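Local coordinates for CEL44C (Paenibacillus polymyxa, PDB 2YKK), which hydrolyses beta-1,4-linked glucans, notably xyloglucan, as the family 44 glycoside hydrolase part of a longer multidomain protein, at residues 10-15 and 425-430; 475-480 and 511-516. The protein carries 2 engineered substitutions. One frame throughout, in Å; residues are numbered along the deposited sequence. Where two conformers were deposited one is given.

Contact 1: residues 10-15 and 425-430; sequences ITIKVD and AQTSDI
S428 and T11 meet where the antiparallel pairing of 10-15 with 425-427 gives way to a turn. The backbone bonds between K13 and Q426 are ordinary strand bonds, and at the next hydrogen-bonded position a side chain takes over one of the two roles. S428 N still donates to T11 O at 2.9 Å, but T11 N donates to S428 OG at 3.0 Å. That bond is fairly straight, 161° at the hydrogen. The first torsion of S428 explains it: with chi1 at 66° the hydroxyl sits between the backbone N and the carbonyl carbon and faces the other strand, taking the role that a backbone carbonyl would probably fill if the strand ran on. T427 shapes the same exit. Its OG1 lies anti to its own backbone N and accepts from D429 N at 3.2 Å, almost linearly at 173°, which makes an ST turn; S433 OG is a further partner of this hydroxyl. The turn also brings D429 toward I10, a tentative contact because I10 is seen in two conformers, while the carboxylate of D429 pairs with K8.

The two sheet faces differ. I12, V14, T427 and A425 share one, which packs on strands 433-439 and 446-453 inside the beta-sandwich domain; here V14 CG2 meets A425 CB at 4.2 Å. On the other, exposed face K13 and Q426 run side by side, with K13 NZ 3.6 Å from Q426 OE1. A water donates to K13 O at 2.8 Å and more loosely to Q426 OE1, linking backbone to amide. Chemically, then, one hydroxyl, S428 OG, replaces a backbone acceptor for T11 N, while the other, T427 OG1, holds the turn that carries the chain away.

Contact 2: residues 475-480 and 511-516; sequences GKVWGF and YHIVLT
Y511 lays its CD1 side against V477 CG1 at 3.6 Å, the tight spot on one face of this antiparallel pair. With chi1 at -71° its ring is turned back toward the facing strand, and W478 O lies at the ring edge, near its plane. G479, directly across, has no side chain, and this lets Y511 CD1 come within 3.7 Å of G479 CA. Y503 meets the same tyrosine edge-to-face. Cutting Y511 back to an alanine is likely to leave V477 CG1 and G479 CA without their aromatic neighbour and Y503 without its ring partner. Farther along, V477 CG2 is a looser 4.3 Å from I513 CG1. The fit tightens again at the second glycine, where the missing side chain lets L515 CD2 come to 3.8 Å from G475 CA.

Both strands belong to the beta-sandwich domain that accompanies the catalytic barrel in family 44, with 474-481 lying between 509-516 and 487-493. Regular paired bonds join K476 to V514 and W478 to H512; the straightest, V514 N to K476 O, spans 2.9 Å at 170°.

The opposite face carries W478, H512, V514 and K476. Here chi1 of W478, -70°, swings the indole so that its six-membered ring reaches diagonally across the strands, putting CZ3 3.7 Å from V514 CG2 while H512 O lies at the ring edge. Y411 touches both W478 and H512, and H512 ND1 is hydrogen-bonded to the carbonyl of L407 in helix 399-409, so a buried polar atom is satisfied from outside the sheet. Looseness belongs to K476: its extended chain leads the amine away from the other strand, and its nearest side-chain atom, K476 CB, is 4.4 Å from V514 O, in an exposed setting.

How the contacts relate
Contacts 1 and 2 belong to one mixed sheet, with centres about 17 Å apart and nearest atoms about 7 Å apart, so they do not touch. Across the sheet, strands 433-439 and 446-453 separate 421-427 from 509-516. Strand 446-453 relates them most directly: V451 is touched by the I12 side chain and bonded through its backbone to Y511, while L449 and L447 meet V14 and L515. Contact 1 brings the chain's beginning to the segment that follows the barrel; contact 2 joins strands near its end. Both centres lie on the same side of the chain, 27 and 26 Å from its centre, away from the calcium site of E56, D151, D154 and Y156.

Contact 1: residues 10-15 and 425-430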
loop_
_atom_site.group_PDB
_atom_site.type_symbol
_atom_site.label_atom_id
_atom_site.label_comp_id
_atom_site.label_asym_id
_atom_site.label_seq_id
_atom_site.Cartn_x
_atom_site.Cartn_y
_atom_site.Cartn_z
ATOM N N ILE A 10 -19.664 6.019 25.390
ATOM C CA ILE A 10 -18.588 5.051 25.170
ATOM C C ILE A 10 -17.452 5.502 26.073
ATOM O O ILE A 10 -17.270 6.703 26.254
ATOM C CB ILE A 10 -18.162 5.051 23.665
ATOM C CG1 ILE A 10 -19.310 4.479 22.832
ATOM C CG2 ILE A 10 -16.865 4.233 23.402
ATOM C CD1 ILE A 10 -19.005 4.321 21.339
ATOM N N THR A 11 -16.702 4.570 26.630
ATOM C CA THR A 11 -15.525 4.953 27.365
ATOM C C THR A 11 -14.297 4.576 26.539
ATOM O O THR A 11 -14.244 3.486 25.942
ATOM C CB THR A 11 -15.513 4.280 28.707
ATOM O OG1 THR A 11 -15.916 2.920 28.528
ATOM C CG2 THR A 11 -16.518 4.986 29.599
ATOM N N ILE A 12 -13.356 5.513 26.488
ATOM C CA ILE A 12 -12.097 5.371 25.734
ATOM C C ILE A 12 -10.955 5.600 26.697
ATOM O O ILE A 12 -10.888 6.631 27.358
ATOM C CB ILE A 12 -12.065 6.370 24.581
ATOM C CG1 ILE A 12 -13.115 5.914 23.547
ATOM C CG2 ILE A 12 -10.618 6.462 23.901
ATOM C CD1 ILE A 12 -13.251 6.779 22.349
ATOM N N LYS A 13 -10.052 4.637 26.781
ATOM C CA LYS A 13 -8.923 4.745 27.689
ATOM C C LYS A 13 -7.661 4.885 26.851
ATOM O O LYS A 13 -7.425 4.039 25.993
ATOM C CB LYS A 13 -8.828 3.457 28.474
ATOM C CG LYS A 13 -10.076 3.129 29.330
ATOM C CD LYS A 13 -9.781 1.887 30.210
ATOM C CE LYS A 13 -8.410 2.015 30.923
ATOM N NZ LYS A 13 -7.679 0.708 31.098
ATOM N N VAL A 14 -6.902 5.955 27.064
ATOM C CA VAL A 14 -5.645 6.210 26.337
ATOM C C VAL A 14 -4.515 6.257 27.363
ATOM O O VAL A 14 -4.601 6.988 28.363
ATOM C CB VAL A 14 -5.689 7.550 25.571
ATOM C CG1 VAL A 14 -4.348 7.769 24.759
ATOM C CG2 VAL A 14 -6.859 7.523 24.595
ATOM N N ASP A 15 -3.482 5.450 27.143
ATOM C CA ASP A 15 -2.380 5.373 28.085
ATOM C C ASP A 15 -1.086 5.607 27.290
ATOM O O ASP A 15 -0.648 4.727 26.554
ATOM C CB ASP A 15 -2.358 4.014 28.773
ATOM C CG ASP A 15 -1.245 3.919 29.824
ATOM O OD1 ASP A 15 -0.342 4.789 29.832
ATOM O OD2 ASP A 15 -1.312 2.978 30.648
ATOM N N ALA A 425 -4.839 2.835 22.873
ATOM C CA ALA A 425 -6.130 3.473 22.889
ATOM C C ALA A 425 -7.161 2.374 22.793
ATOM O O ALA A 425 -7.169 1.577 21.828
ATOM C CB ALA A 425 -6.276 4.502 21.690
ATOM N N GLN A 426 -8.017 2.290 23.816
ATOM C CA GLN A 426 -9.007 1.233 23.864
ATOM C C GLN A 426 -10.390 1.880 23.868
ATOM O O GLN A 426 -10.583 2.971 24.435
ATOM C CB GLN A 426 -8.840 0.367 25.115
ATOM C CG GLN A 426 -7.504 -0.409 25.261
ATOM C CD GLN A 426 -7.381 -1.057 26.676
ATOM O OE1 GLN A 426 -7.141 -0.377 27.686
ATOM N NE2 GLN A 426 -7.589 -2.355 26.741
ATOM N N THR A 427 -11.352 1.206 23.263
ATOM C CA THR A 427 -12.747 1.692 23.327
ATOM C C THR A 427 -13.661 0.597 23.833
ATOM O O THR A 427 -13.449 -0.593 23.550
ATOM C CB THR A 427 -13.258 2.190 21.958
ATOM O OG1 THR A 427 -14.645 2.504 22.067
ATOM C CG2 THR A 427 -13.163 1.099 20.841
ATOM N N SER A 428 -14.712 1.008 24.546
ATOM C CA SER A 428 -15.692 0.047 25.067
ATOM C C SER A 428 -16.681 -0.462 23.999
ATOM O O SER A 428 -17.478 -1.365 24.272
ATOM C CB SER A 428 -16.470 0.703 26.222
ATOM O OG SER A 428 -17.264 1.781 25.739
ATOM N N ASP A 429 -16.644 0.090 22.780
ATOM C CA ASP A 429 -17.598 -0.328 21.737
ATOM C C ASP A 429 -16.849 -0.399 20.410
ATOM O O ASP A 429 -16.704 0.590 19.700
ATOM C CB ASP A 429 -18.769 0.656 21.600
ATOM C CG ASP A 429 -19.816 0.220 20.573
ATOM O OD1 ASP A 429 -19.617 -0.704 19.758
ATOM O OD2 ASP A 429 -20.909 0.813 20.605
ATOM N N ILE A 430 -16.385 -1.581 20.082
ATOM C CA ILE A 430 -15.563 -1.701 18.855
ATOM C C ILE A 430 -16.405 -1.717 17.567
ATOM O O ILE A 430 -15.826 -1.670 16.472
ATOM C CB ILE A 430 -14.631 -2.903 18.921
ATOM C CG1 ILE A 430 -15.431 -4.227 18.774
ATOM C CG2 ILE A 430 -13.738 -2.801 20.192
ATOM C CD1 ILE A 430 -14.500 -5.493 18.676
HETATM O O HOH W 1 -5.411 2.284 26.920
#

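Contact 2: residues 475-480 and 511-516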
loop_
_atom_site.group_PDB
_atom_site.type_symbol
_atom_site.label_atom_id
_atom_site.label_comp_id
_atom_site.label_asym_id
_atom_site.label_seq_id
_atom_site.Cartn_x
_atom_site.Cartn_y
_atom_site.Cartn_z
ATOM N N GLY A 475 -7.750 21.224 24.393
ATOM C CA GLY A 475 -7.615 20.465 23.142
ATOM C C GLY A 475 -8.239 21.223 21.992
ATOM O O GLY A 475 -9.138 22.058 22.197
ATOM N N LYS A 476 -7.737 20.959 20.787
ATOM C CA LYS A 476 -8.371 21.469 19.577
ATOM C C LYS A 476 -8.855 20.270 18.814
ATOM O O LYS A 476 -8.320 19.163 18.987
ATOM C CB LYS A 476 -7.366 22.253 18.767
ATOM C CG LYS A 476 -7.149 23.662 19.333
ATOM C CD LYS A 476 -6.081 24.378 18.590
ATOM C CE LYS A 476 -5.995 25.812 19.126
ATOM N NZ LYS A 476 -5.078 26.637 18.256
ATOM N N VAL A 477 -9.869 20.477 17.973
ATOM C CA VAL A 477 -10.541 19.367 17.305
ATOM C C VAL A 477 -10.737 19.732 15.829
ATOM O O VAL A 477 -11.151 20.863 15.521
ATOM C CB VAL A 477 -11.915 19.076 17.961
ATOM C CG1 VAL A 477 -12.592 17.857 17.322
ATOM C CG2 VAL A 477 -11.757 18.870 19.502
ATOM N N TRP A 478 -10.426 18.782 14.944
ATOM C CA TRP A 478 -10.643 18.917 13.510
ATOM C C TRP A 478 -11.385 17.696 13.011
ATOM O O TRP A 478 -11.208 16.612 13.552
ATOM C CB TRP A 478 -9.318 19.018 12.739
ATOM C CG TRP A 478 -8.543 20.309 12.940
ATOM C CD1 TRP A 478 -8.562 21.426 12.124
ATOM C CD2 TRP A 478 -7.642 20.606 14.008
ATOM N NE1 TRP A 478 -7.714 22.384 12.629
ATOM C CE2 TRP A 478 -7.127 21.908 13.773
ATOM C CE3 TRP A 478 -7.189 19.891 15.108
ATOM C CZ2 TRP A 478 -6.202 22.527 14.626
ATOM C CZ3 TRP A 478 -6.244 20.519 15.990
ATOM C CH2 TRP A 478 -5.756 21.805 15.730
ATOM N N GLY A 479 -12.264 17.854 12.027
ATOM C CA GLY A 479 -13.060 16.703 11.625
ATOM C C GLY A 479 -13.626 16.765 10.222
ATOM O O GLY A 479 -13.560 17.811 9.560
ATOM N N PHE A 480 -14.108 15.612 9.743
ATOM C CA PHE A 480 -14.970 15.599 8.552
ATOM C C PHE A 480 -16.176 14.708 8.827
ATOM O O PHE A 480 -16.191 13.939 9.806
ATOM C CB PHE A 480 -14.227 15.155 7.282
ATOM C CG PHE A 480 -13.761 13.710 7.303
ATOM C CD1 PHE A 480 -14.638 12.677 6.977
ATOM C CD2 PHE A 480 -12.442 13.401 7.654
ATOM C CE1 PHE A 480 -14.194 11.317 6.948
ATOM C CE2 PHE A 480 -11.987 12.069 7.633
ATOM C CZ PHE A 480 -12.867 11.036 7.281
ATOM N N TYR A 511 -12.945 12.599 13.942
ATOM C CA TYR A 511 -12.251 13.752 14.507
ATOM C C TYR A 511 -10.795 13.422 14.795
ATOM O O TYR A 511 -10.494 12.292 15.223
ATOM C CB TYR A 511 -12.831 14.153 15.886
ATOM C CG TYR A 511 -14.227 14.785 15.837
ATOM C CD1 TYR A 511 -14.488 15.883 14.987
ATOM C CD2 TYR A 511 -15.232 14.359 16.728
ATOM C CE1 TYR A 511 -15.769 16.523 14.993
ATOM C CE2 TYR A 511 -16.531 14.922 16.708
ATOM C CZ TYR A 511 -16.770 16.024 15.864
ATOM O OH TYR A 511 -18.007 16.622 15.860
ATOM N N HIS A 512 -9.935 14.420 14.652
ATOM C CA HIS A 512 -8.576 14.380 15.162
ATOM C C HIS A 512 -8.535 15.407 16.286
ATOM O O HIS A 512 -8.778 16.590 16.046
ATOM C CB HIS A 512 -7.589 14.766 14.048
ATOM C CG HIS A 512 -6.135 14.581 14.385
ATOM N ND1 HIS A 512 -5.211 14.250 13.415
ATOM C CD2 HIS A 512 -5.440 14.704 15.550
ATOM C CE1 HIS A 512 -4.002 14.161 13.970
ATOM N NE2 HIS A 512 -4.114 14.446 15.262
ATOM N N ILE A 513 -8.263 14.932 17.501
ATOM C CA ILE A 513 -8.212 15.769 18.712
ATOM C C ILE A 513 -6.747 15.929 19.117
ATOM O O ILE A 513 -6.039 14.931 19.184
ATOM C CB ILE A 513 -8.983 15.088 19.879
ATOM C CG1 ILE A 513 -10.440 14.821 19.446
ATOM C CG2 ILE A 513 -8.847 15.923 21.204
ATOM C CD1 ILE A 513 -11.290 14.032 20.474
ATOM N N VAL A 514 -6.301 17.163 19.338
ATOM C CA VAL A 514 -4.912 17.417 19.735
ATOM C C VAL A 514 -4.965 18.042 21.106
ATOM O O VAL A 514 -5.489 19.141 21.237
ATOM C CB VAL A 514 -4.178 18.336 18.733
ATOM C CG1 VAL A 514 -2.706 18.580 19.143
ATOM C CG2 VAL A 514 -4.273 17.712 17.302
ATOM N N LEU A 515 -4.418 17.342 22.097
ATOM C CA LEU A 515 -4.453 17.784 23.521
ATOM C C LEU A 515 -3.096 18.343 23.889
ATOM O O LEU A 515 -2.068 17.859 23.419
ATOM C CB LEU A 515 -4.793 16.640 24.449
ATOM C CG LEU A 515 -6.168 16.056 24.094
ATOM C CD1 LEU A 515 -6.320 14.726 24.692
ATOM C CD2 LEU A 515 -7.347 16.929 24.548
ATOM N N THR A 516 -3.090 19.370 24.730
ATOM C CA THR A 516 -1.820 19.996 25.079
ATOM C C THR A 516 -1.805 20.203 26.599
ATOM O O THR A 516 -2.861 20.345 27.208
ATOM C CB THR A 516 -1.584 21.335 24.340
ATOM O OG1 THR A 516 -0.352 21.908 24.824
ATOM C CG2 THR A 516 -2.692 22.324 24.676
#